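Local coordinates for DUF1780 domain-containing protein (Pseudomonas aeruginosa, PDB 1Y0K) that is of unknown function but belongs to a family of putative endonucleases in the PD-(D/E)XK nuclease clan, at residues Glu30-Gln35 with Leu142-Leu147; Glu68-Leu73 with Ala116-Thr121. One frame throughout, in Å; residues are numbered along the deposited sequence.

Interactions 1 and 2 join neighbouring parallel strands of the central mixed sheet, 140-146 and 65-73, to helices on its two faces. Helix 26-40 covers one face in interaction 1; the turn 116-119 and the start of helix 119-132 cover the other in interaction 2. Both segments of interaction 2 fall between the two segments of interaction 1 along the chain, and helix 119-132 leads into strand 140-146. The contact centres lie about 10 Å apart, joined by sheet bonds from Phe144 N to Phe70 O (2.8 Å) and from Val72 N to Phe144 O (2.9 Å). The helix-sheet-helix layering is consistent with the alpha/beta core of the PD-(D/E)XK nuclease clan.

Interaction 1: Glu30-Gln35 with Leu142-Leu147; sequences ERWVCQ and LAFVNL
Trp32 turns the edge of its six-membered ring onto one face of Phe144, an offset edge-to-face pair with centroids 5.2 Å apart and planes at 63°. The closest atoms are Trp32 CZ3 and Phe144 CE1, 3.5 Å apart, and Trp32 CH2 meets the same end of the phenyl ring. Trp32 does not point straight at the strand from its backbone; with CG anti to the backbone N (chi1 174°), the indole extends far enough for its benzo edge to reach Phe144. Val33, by contrast, is aimed at the strand. Val33 CG1 sits between Leu142 CD2 (3.8 Å) and Phe144 CB (3.9 Å), while Val33 CG2 packs 3.8 Å from Phe144 CB and lies near the root of the phenyl ring. Val33 and Leu142 lie side by side, running opposite ways. Leu142 CD2 also approaches Cys34, 4.0 Å from SG. No hydrogen bond crosses the contact, which is held by apolar packing and the aromatic pair. The helix segment runs almost perpendicular to the strand, at 89°, with the axes 9.3 Å apart at their closest. Arg36 makes a cation-pi contact with Trp32, and Leu21 of helix 3-23 touches both Trp32 and Phe144. Helix 26-40 thus lies across the sheet, Val33 reaching Phe71 on strand 65-73 and Val175 on strand 171-175, with strand 140-146 between them.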
ATOM      1  N   GLU A  30     -10.795  -2.082  -3.353  1.00 17.11           N
ATOM      2  CA  GLU A  30     -10.209  -1.585  -2.111  1.00 16.36           C
ATOM      3  C   GLU A  30     -10.103  -2.685  -1.062  1.00 16.22           C
ATOM      4  O   GLU A  30      -9.069  -2.810  -0.392  1.00 16.23           O
ATOM      5  CB  GLU A  30     -10.995  -0.372  -1.597  1.00 17.41           C
ATOM      6  CG  GLU A  30     -10.752   0.863  -2.458  1.00 18.23           C
ATOM      7  CD  GLU A  30     -11.914   1.841  -2.481  1.00 22.81           C
ATOM      8  OE1 GLU A  30     -12.927   1.621  -1.776  1.00 22.90           O
ATOM      9  OE2 GLU A  30     -11.812   2.835  -3.238  1.00 23.45           O
ATOM     10  N   ARG A  31     -11.152  -3.498  -0.940  1.00 15.68           N
ATOM     11  CA  ARG A  31     -11.129  -4.642  -0.022  1.00 15.48           C
ATOM     12  C   ARG A  31     -10.056  -5.652  -0.450  1.00 14.68           C
ATOM     13  O   ARG A  31      -9.333  -6.203   0.388  1.00 14.46           O
ATOM     14  CB  ARG A  31     -12.499  -5.317   0.035  1.00 15.95           C
ATOM     15  CG  ARG A  31     -12.655  -6.241   1.233  1.00 17.64           C
ATOM     16  CD  ARG A  31     -13.629  -7.364   0.967  1.00 20.52           C
ATOM     17  NE  ARG A  31     -13.122  -8.202  -0.110  1.00 21.61           N
ATOM     18  CZ  ARG A  31     -13.617  -8.227  -1.337  1.00 20.22           C
ATOM     19  NH1 ARG A  31     -13.048  -8.991  -2.256  1.00 21.61           N
ATOM     20  NH2 ARG A  31     -14.679  -7.495  -1.645  1.00 23.83           N
ATOM     21  N   TRP A  32      -9.936  -5.869  -1.755  1.00 14.18           N
ATOM     22  CA  TRP A  32      -8.944  -6.791  -2.291  1.00 14.08           C
ATOM     23  C   TRP A  32      -7.544  -6.335  -1.865  1.00 13.52           C
ATOM     24  O   TRP A  32      -6.749  -7.151  -1.426  1.00 13.13           O
ATOM     25  CB  TRP A  32      -9.080  -6.871  -3.823  1.00 14.84           C
ATOM     26  CG  TRP A  32      -8.026  -7.682  -4.563  1.00 15.21           C
ATOM     27  CD1 TRP A  32      -8.117  -8.987  -4.944  1.00 16.25           C
ATOM     28  CD2 TRP A  32      -6.765  -7.205  -5.052  1.00 15.23           C
ATOM     29  NE1 TRP A  32      -6.972  -9.369  -5.620  1.00 14.93           N
ATOM     30  CE2 TRP A  32      -6.129  -8.291  -5.704  1.00 15.68           C
ATOM     31  CE3 TRP A  32      -6.105  -5.962  -4.999  1.00 16.49           C
ATOM     32  CZ2 TRP A  32      -4.864  -8.174  -6.294  1.00 15.80           C
ATOM     33  CZ3 TRP A  32      -4.840  -5.839  -5.593  1.00 17.36           C
ATOM     34  CH2 TRP A  32      -4.234  -6.944  -6.236  1.00 15.26           C
ATOM     35  N   VAL A  33      -7.259  -5.036  -1.966  1.00 12.86           N
ATOM     36  CA  VAL A  33      -5.952  -4.508  -1.532  1.00 12.36           C
ATOM     37  C   VAL A  33      -5.709  -4.817  -0.047  1.00 12.42           C
ATOM     38  O   VAL A  33      -4.628  -5.282   0.340  1.00 12.43           O
ATOM     39  CB  VAL A  33      -5.831  -2.991  -1.783  1.00 11.89           C
ATOM     40  CG1 VAL A  33      -4.575  -2.434  -1.123  1.00 13.11           C
ATOM     41  CG2 VAL A  33      -5.795  -2.706  -3.291  1.00 12.26           C
ATOM     42  N   CYS A  34      -6.715  -4.551   0.778  1.00 12.71           N
ATOM     43  CA  CYS A  34      -6.623  -4.845   2.207  1.00 12.40           C
ATOM     44  C   CYS A  34      -6.347  -6.333   2.440  1.00 12.58           C
ATOM     45  O   CYS A  34      -5.500  -6.679   3.251  1.00 12.29           O
ATOM     46  CB  CYS A  34      -7.898  -4.405   2.931  1.00 12.88           C
ATOM     47  SG  CYS A  34      -8.126  -2.602   2.911  1.00 14.39           S
ATOM     48  N   GLN A  35      -7.059  -7.209   1.736  1.00 12.69           N
ATOM     49  CA  GLN A  35      -6.812  -8.648   1.906  1.00 13.85           C
ATOM     50  C   GLN A  35      -5.384  -9.033   1.543  1.00 13.53           C
ATOM     51  O   GLN A  35      -4.746  -9.784   2.275  1.00 13.65           O
ATOM     52  CB  GLN A  35      -7.796  -9.474   1.086  1.00 14.28           C
ATOM     53  CG  GLN A  35      -9.181  -9.545   1.694  1.00 16.48           C
ATOM     54  CD  GLN A  35     -10.058 -10.532   0.947  1.00 18.85           C
ATOM     55  OE1 GLN A  35      -9.696 -11.698   0.770  1.00 21.81           O
ATOM     56  NE2 GLN A  35     -11.198 -10.073   0.500  1.00 20.49           N
ATOM     57  N   LEU A 142      -3.133   3.125   3.071  1.00 11.28           N
ATOM     58  CA  LEU A 142      -2.648   1.887   2.454  1.00 11.17           C
ATOM     59  C   LEU A 142      -2.548   2.074   0.948  1.00 11.31           C
ATOM     60  O   LEU A 142      -3.567   2.197   0.262  1.00 11.49           O
ATOM     61  CB  LEU A 142      -3.574   0.711   2.786  1.00 10.82           C
ATOM     62  CG  LEU A 142      -3.196  -0.656   2.206  1.00 11.52           C
ATOM     63  CD1 LEU A 142      -1.790  -1.085   2.673  1.00 12.02           C
ATOM     64  CD2 LEU A 142      -4.247  -1.712   2.588  1.00 12.15           C
ATOM     65  N   ALA A 143      -1.313   2.122   0.446  1.00 11.63           N
ATOM     66  CA  ALA A 143      -1.071   2.323  -0.986  1.00 11.90           C
ATOM     67  C   ALA A 143      -0.873   0.984  -1.658  1.00 12.36           C
ATOM     68  O   ALA A 143      -0.052   0.186  -1.190  1.00 12.32           O
ATOM     69  CB  ALA A 143       0.193   3.174  -1.195  1.00 12.82           C
ATOM     70  N   PHE A 144      -1.603   0.730  -2.748  1.00 12.10           N
ATOM     71  CA  PHE A 144      -1.265  -0.402  -3.621  1.00 12.32           C
ATOM     72  C   PHE A 144      -0.365   0.139  -4.729  1.00 12.90           C
ATOM     73  O   PHE A 144      -0.785   0.974  -5.536  1.00 12.52           O
ATOM     74  CB  PHE A 144      -2.504  -1.087  -4.203  1.00 12.95           C
ATOM     75  CG  PHE A 144      -2.167  -2.274  -5.063  1.00 12.18           C
ATOM     76  CD1 PHE A 144      -1.955  -3.518  -4.475  1.00 14.67           C
ATOM     77  CD2 PHE A 144      -2.036  -2.143  -6.443  1.00 15.51           C
ATOM     78  CE1 PHE A 144      -1.619  -4.630  -5.253  1.00 16.04           C
ATOM     79  CE2 PHE A 144      -1.701  -3.259  -7.232  1.00 15.14           C
ATOM     80  CZ  PHE A 144      -1.490  -4.495  -6.628  1.00 15.01           C
ATOM     81  N   VAL A 145       0.886  -0.304  -4.708  1.00 13.84           N
ATOM     82  CA  VAL A 145       1.924   0.213  -5.578  1.00 14.93           C
ATOM     83  C   VAL A 145       2.282  -0.831  -6.649  1.00 15.59           C
ATOM     84  O   VAL A 145       2.725  -1.944  -6.338  1.00 15.33           O
ATOM     85  CB  VAL A 145       3.186   0.632  -4.771  1.00 15.37           C
ATOM     86  CG1 VAL A 145       4.206   1.321  -5.694  1.00 16.30           C
ATOM     87  CG2 VAL A 145       2.812   1.567  -3.632  1.00 16.66           C
ATOM     88  N   ASN A 146       2.104  -0.451  -7.911  1.00 16.57           N
ATOM     89  CA  ASN A 146       2.323  -1.364  -9.024  1.00 17.80           C
ATOM     90  C   ASN A 146       2.764  -0.598 -10.267  1.00 18.71           C
ATOM     91  O   ASN A 146       1.962   0.047 -10.925  1.00 18.42           O
ATOM     92  CB  ASN A 146       1.062  -2.187  -9.310  1.00 17.78           C
ATOM     93  CG  ASN A 146       1.297  -3.254 -10.360  1.00 19.72           C
ATOM     94  OD1 ASN A 146       2.289  -3.988 -10.302  1.00 20.14           O
ATOM     95  ND2 ASN A 146       0.400  -3.332 -11.336  1.00 19.92           N
ATOM     96  N   LEU A 147       4.054  -0.686 -10.567  1.00 20.09           N
ATOM     97  CA  LEU A 147       4.656   0.084 -11.652  1.00 21.30           C
ATOM     98  C   LEU A 147       5.138  -0.882 -12.711  1.00 22.30           C
ATOM     99  O   LEU A 147       5.905  -1.787 -12.404  1.00 22.65           O
ATOM    100  CB  LEU A 147       5.838   0.912 -11.129  1.00 21.67           C
ATOM    101  CG  LEU A 147       5.598   1.802  -9.896  1.00 22.05           C
ATOM    102  CD1 LEU A 147       6.902   2.413  -9.397  1.00 23.10           C
ATOM    103  CD2 LEU A 147       4.566   2.895 -10.175  1.00 23.12           C
TER

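Interaction 2: Glu68-Leu73 with Ala116-Thr121; sequences EVFFVL and ARLAPT
A type I beta turn, Ala116 to Ala119, leads into helix 119-132 and packs with the helix's first turn against strand 65-73, on the face of the central sheet opposite helix 26-40. The turn is closed by Ala119 N bonding to Ala116 O (3.1 Å). Leu118 CG meets the edge of the Phe70 ring near its plane, 4.0 Å from Phe70 CZ, the leucine standing roughly perpendicular to the phenylalanine. Thr121 CG2 comes obliquely to the same ring, 3.5 Å from Phe70 CD1. Phe70 CG sits between its backbone N and carbonyl carbon (chi1 67°), which swings the ring so that CD1 faces the threonine methyl and CZ the leucine. The two methyls of Val72 reach different residues of the turn: CG2 packs on Leu118 CD1, while Val72 CG1 lies 3.9 Å from Arg117 CB and also near the Arg117 carbonyl oxygen. Leu118 also touches Tyr164 of helix 162-166. Water supplies the polar links. One molecule donates to Phe71 O and bonds to Thr121 OG1 at 2.7 Å. The other donates to Leu73 O and, in the plane of the Arg117 guanidinium at its edge, accepts from NH1 at 2.9 Å.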
ATOM      1  N   GLU A  68      -7.584   3.666   4.417  1.00 12.20           N
ATOM      2  CA  GLU A  68      -7.808   4.620   3.345  1.00 13.08           C
ATOM      3  C   GLU A  68      -6.917   4.172   2.187  1.00 12.82           C
ATOM      4  O   GLU A  68      -5.694   4.318   2.233  1.00 12.73           O
ATOM      5  CB  GLU A  68      -7.445   6.019   3.844  1.00 13.85           C
ATOM      6  CG  GLU A  68      -7.379   7.130   2.796  1.00 16.29           C
ATOM      7  CD  GLU A  68      -8.728   7.612   2.349  1.00 19.79           C
ATOM      8  OE1 GLU A  68      -9.761   6.991   2.720  1.00 19.61           O
ATOM      9  OE2 GLU A  68      -8.745   8.637   1.621  1.00 22.02           O
ATOM     10  N   VAL A  69      -7.544   3.593   1.176  1.00 11.87           N
ATOM     11  CA  VAL A  69      -6.807   2.862   0.137  1.00 12.91           C
ATOM     12  C   VAL A  69      -6.599   3.724  -1.103  1.00 13.48           C
ATOM     13  O   VAL A  69      -7.543   4.342  -1.611  1.00 14.09           O
ATOM     14  CB  VAL A  69      -7.556   1.562  -0.230  1.00 12.51           C
ATOM     15  CG1 VAL A  69      -6.885   0.845  -1.408  1.00 14.61           C
ATOM     16  CG2 VAL A  69      -7.625   0.649   1.006  1.00 13.53           C
ATOM     17  N   PHE A  70      -5.361   3.786  -1.586  1.00 13.14           N
ATOM     18  CA  PHE A  70      -5.110   4.494  -2.839  1.00 13.34           C
ATOM     19  C   PHE A  70      -4.134   3.731  -3.727  1.00 14.20           C
ATOM     20  O   PHE A  70      -3.419   2.851  -3.256  1.00 13.49           O
ATOM     21  CB  PHE A  70      -4.675   5.942  -2.591  1.00 13.66           C
ATOM     22  CG  PHE A  70      -3.329   6.090  -1.930  1.00 12.44           C
ATOM     23  CD1 PHE A  70      -2.221   6.505  -2.674  1.00 13.91           C
ATOM     24  CD2 PHE A  70      -3.174   5.858  -0.557  1.00 14.16           C
ATOM     25  CE1 PHE A  70      -0.969   6.685  -2.063  1.00 13.75           C
ATOM     26  CE2 PHE A  70      -1.916   6.017   0.068  1.00 14.01           C
ATOM     27  CZ  PHE A  70      -0.815   6.425  -0.688  1.00 15.25           C
ATOM     28  N   PHE A  71      -4.144   4.061  -5.017  1.00 14.08           N
ATOM     29  CA  PHE A  71      -3.372   3.327  -6.016  1.00 15.06           C
ATOM     30  C   PHE A  71      -2.283   4.192  -6.607  1.00 15.68           C
ATOM     31  O   PHE A  71      -2.524   5.355  -6.981  1.00 15.67           O
ATOM     32  CB  PHE A  71      -4.296   2.771  -7.100  1.00 15.63           C
ATOM     33  CG  PHE A  71      -5.306   1.797  -6.567  1.00 15.85           C
ATOM     34  CD1 PHE A  71      -6.494   2.251  -5.984  1.00 17.58           C
ATOM     35  CD2 PHE A  71      -5.063   0.426  -6.627  1.00 17.23           C
ATOM     36  CE1 PHE A  71      -7.425   1.343  -5.454  1.00 16.47           C
ATOM     37  CE2 PHE A  71      -5.989  -0.485  -6.111  1.00 16.54           C
ATOM     38  CZ  PHE A  71      -7.171  -0.016  -5.527  1.00 15.88           C
ATOM     39  N   VAL A  72      -1.082   3.622  -6.648  1.00 15.46           N
ATOM     40  CA  VAL A  72       0.114   4.273  -7.184  1.00 16.95           C
ATOM     41  C   VAL A  72       0.552   3.444  -8.385  1.00 17.69           C
ATOM     42  O   VAL A  72       1.212   2.417  -8.240  1.00 16.69           O
ATOM     43  CB  VAL A  72       1.237   4.362  -6.124  1.00 16.72           C
ATOM     44  CG1 VAL A  72       2.478   5.080  -6.693  1.00 17.17           C
ATOM     45  CG2 VAL A  72       0.735   5.089  -4.870  1.00 18.20           C
ATOM     46  N   LEU A  73       0.134   3.889  -9.566  1.00 19.48           N
ATOM     47  CA  LEU A  73       0.391   3.163 -10.807  1.00 21.34           C
ATOM     48  C   LEU A  73       1.196   4.027 -11.777  1.00 23.41           C
ATOM     49  O   LEU A  73       1.540   5.169 -11.462  1.00 24.28           O
ATOM     50  CB  LEU A  73      -0.935   2.711 -11.444  1.00 20.98           C
ATOM     51  CG  LEU A  73      -1.962   2.026 -10.533  1.00 20.55           C
ATOM     52  CD1 LEU A  73      -3.302   1.851 -11.250  1.00 22.01           C
ATOM     53  CD2 LEU A  73      -1.436   0.688 -10.061  1.00 21.00           C
ATOM     54  N   ALA A 116       8.713   7.978  -2.532  1.00 15.22           N
ATOM     55  CA  ALA A 116       8.373   9.320  -3.018  1.00 15.18           C
ATOM     56  C   ALA A 116       7.241   9.322  -4.050  1.00 14.96           C
ATOM     57  O   ALA A 116       6.587  10.340  -4.266  1.00 15.08           O
ATOM     58  CB  ALA A 116       9.620  10.008  -3.588  1.00 15.51           C
ATOM     59  N   ARG A 117       7.014   8.183  -4.694  1.00 14.64           N
ATOM     60  CA  ARG A 117       5.926   8.044  -5.655  1.00 14.40           C
ATOM     61  C   ARG A 117       4.544   8.234  -5.019  1.00 14.61           C
ATOM     62  O   ARG A 117       3.565   8.487  -5.725  1.00 15.51           O
ATOM     63  CB  ARG A 117       5.974   6.690  -6.364  1.00 14.18           C
ATOM     64  CG  ARG A 117       7.150   6.508  -7.313  1.00 16.91           C
ATOM     65  CD  ARG A 117       7.073   7.437  -8.520  1.00 20.89           C
ATOM     66  NE  ARG A 117       8.132   7.137  -9.489  1.00 21.67           N
ATOM     67  CZ  ARG A 117       7.944   6.434 -10.598  1.00 23.59           C
ATOM     68  NH1 ARG A 117       6.737   5.955 -10.893  1.00 23.66           N
ATOM     69  NH2 ARG A 117       8.964   6.199 -11.415  1.00 24.47           N
ATOM     70  N   LEU A 118       4.475   8.090  -3.694  1.00 15.13           N
ATOM     71  CA  LEU A 118       3.216   8.254  -2.966  1.00 15.18           C
ATOM     72  C   LEU A 118       2.867   9.724  -2.751  1.00 15.54           C
ATOM     73  O   LEU A 118       1.723  10.056  -2.399  1.00 15.59           O
ATOM     74  CB  LEU A 118       3.313   7.579  -1.601  1.00 15.57           C
ATOM     75  CG  LEU A 118       3.114   6.069  -1.442  1.00 17.47           C
ATOM     76  CD1 LEU A 118       3.799   5.253  -2.500  1.00 20.33           C
ATOM     77  CD2 LEU A 118       3.574   5.648  -0.024  1.00 16.23           C
ATOM     78  N   ALA A 119       3.848  10.599  -2.941  1.00 15.34           N
ATOM     79  CA  ALA A 119       3.709  11.984  -2.470  1.00 15.93           C
ATOM     80  C   ALA A 119       2.580  12.776  -3.146  1.00 16.94           C
ATOM     81  O   ALA A 119       1.798  13.432  -2.453  1.00 17.15           O
ATOM     82  CB  ALA A 119       5.041  12.725  -2.559  1.00 16.34           C
ATOM     83  N   PRO A 120       2.488  12.735  -4.491  1.00 17.62           N
ATOM     84  CA  PRO A 120       1.439  13.539  -5.131  1.00 18.25           C
ATOM     85  C   PRO A 120       0.037  13.265  -4.577  1.00 18.61           C
ATOM     86  O   PRO A 120      -0.690  14.204  -4.229  1.00 17.93           O
ATOM     87  CB  PRO A 120       1.564  13.146  -6.605  1.00 18.67           C
ATOM     88  CG  PRO A 120       3.045  12.842  -6.746  1.00 19.18           C
ATOM     89  CD  PRO A 120       3.321  12.046  -5.499  1.00 18.08           C
ATOM     90  N   THR A 121      -0.327  11.991  -4.461  1.00 18.23           N
ATOM     91  CA  THR A 121      -1.651  11.627  -3.966  1.00 18.24           C
ATOM     92  C   THR A 121      -1.800  11.953  -2.481  1.00 17.58           C
ATOM     93  O   THR A 121      -2.826  12.494  -2.063  1.00 16.57           O
ATOM     94  CB  THR A 121      -1.955  10.139  -4.268  1.00 18.49           C
ATOM     95  OG1 THR A 121      -2.032   9.979  -5.688  1.00 20.63           O
ATOM     96  CG2 THR A 121      -3.288   9.721  -3.674  1.00 19.08           C
TER
HETATM   97  O   HOH W   1      -0.973   7.788  -6.751  1.00 35.66           O
HETATM   98  O   HOH W   2       4.030   6.306  -9.929  1.00 29.41           O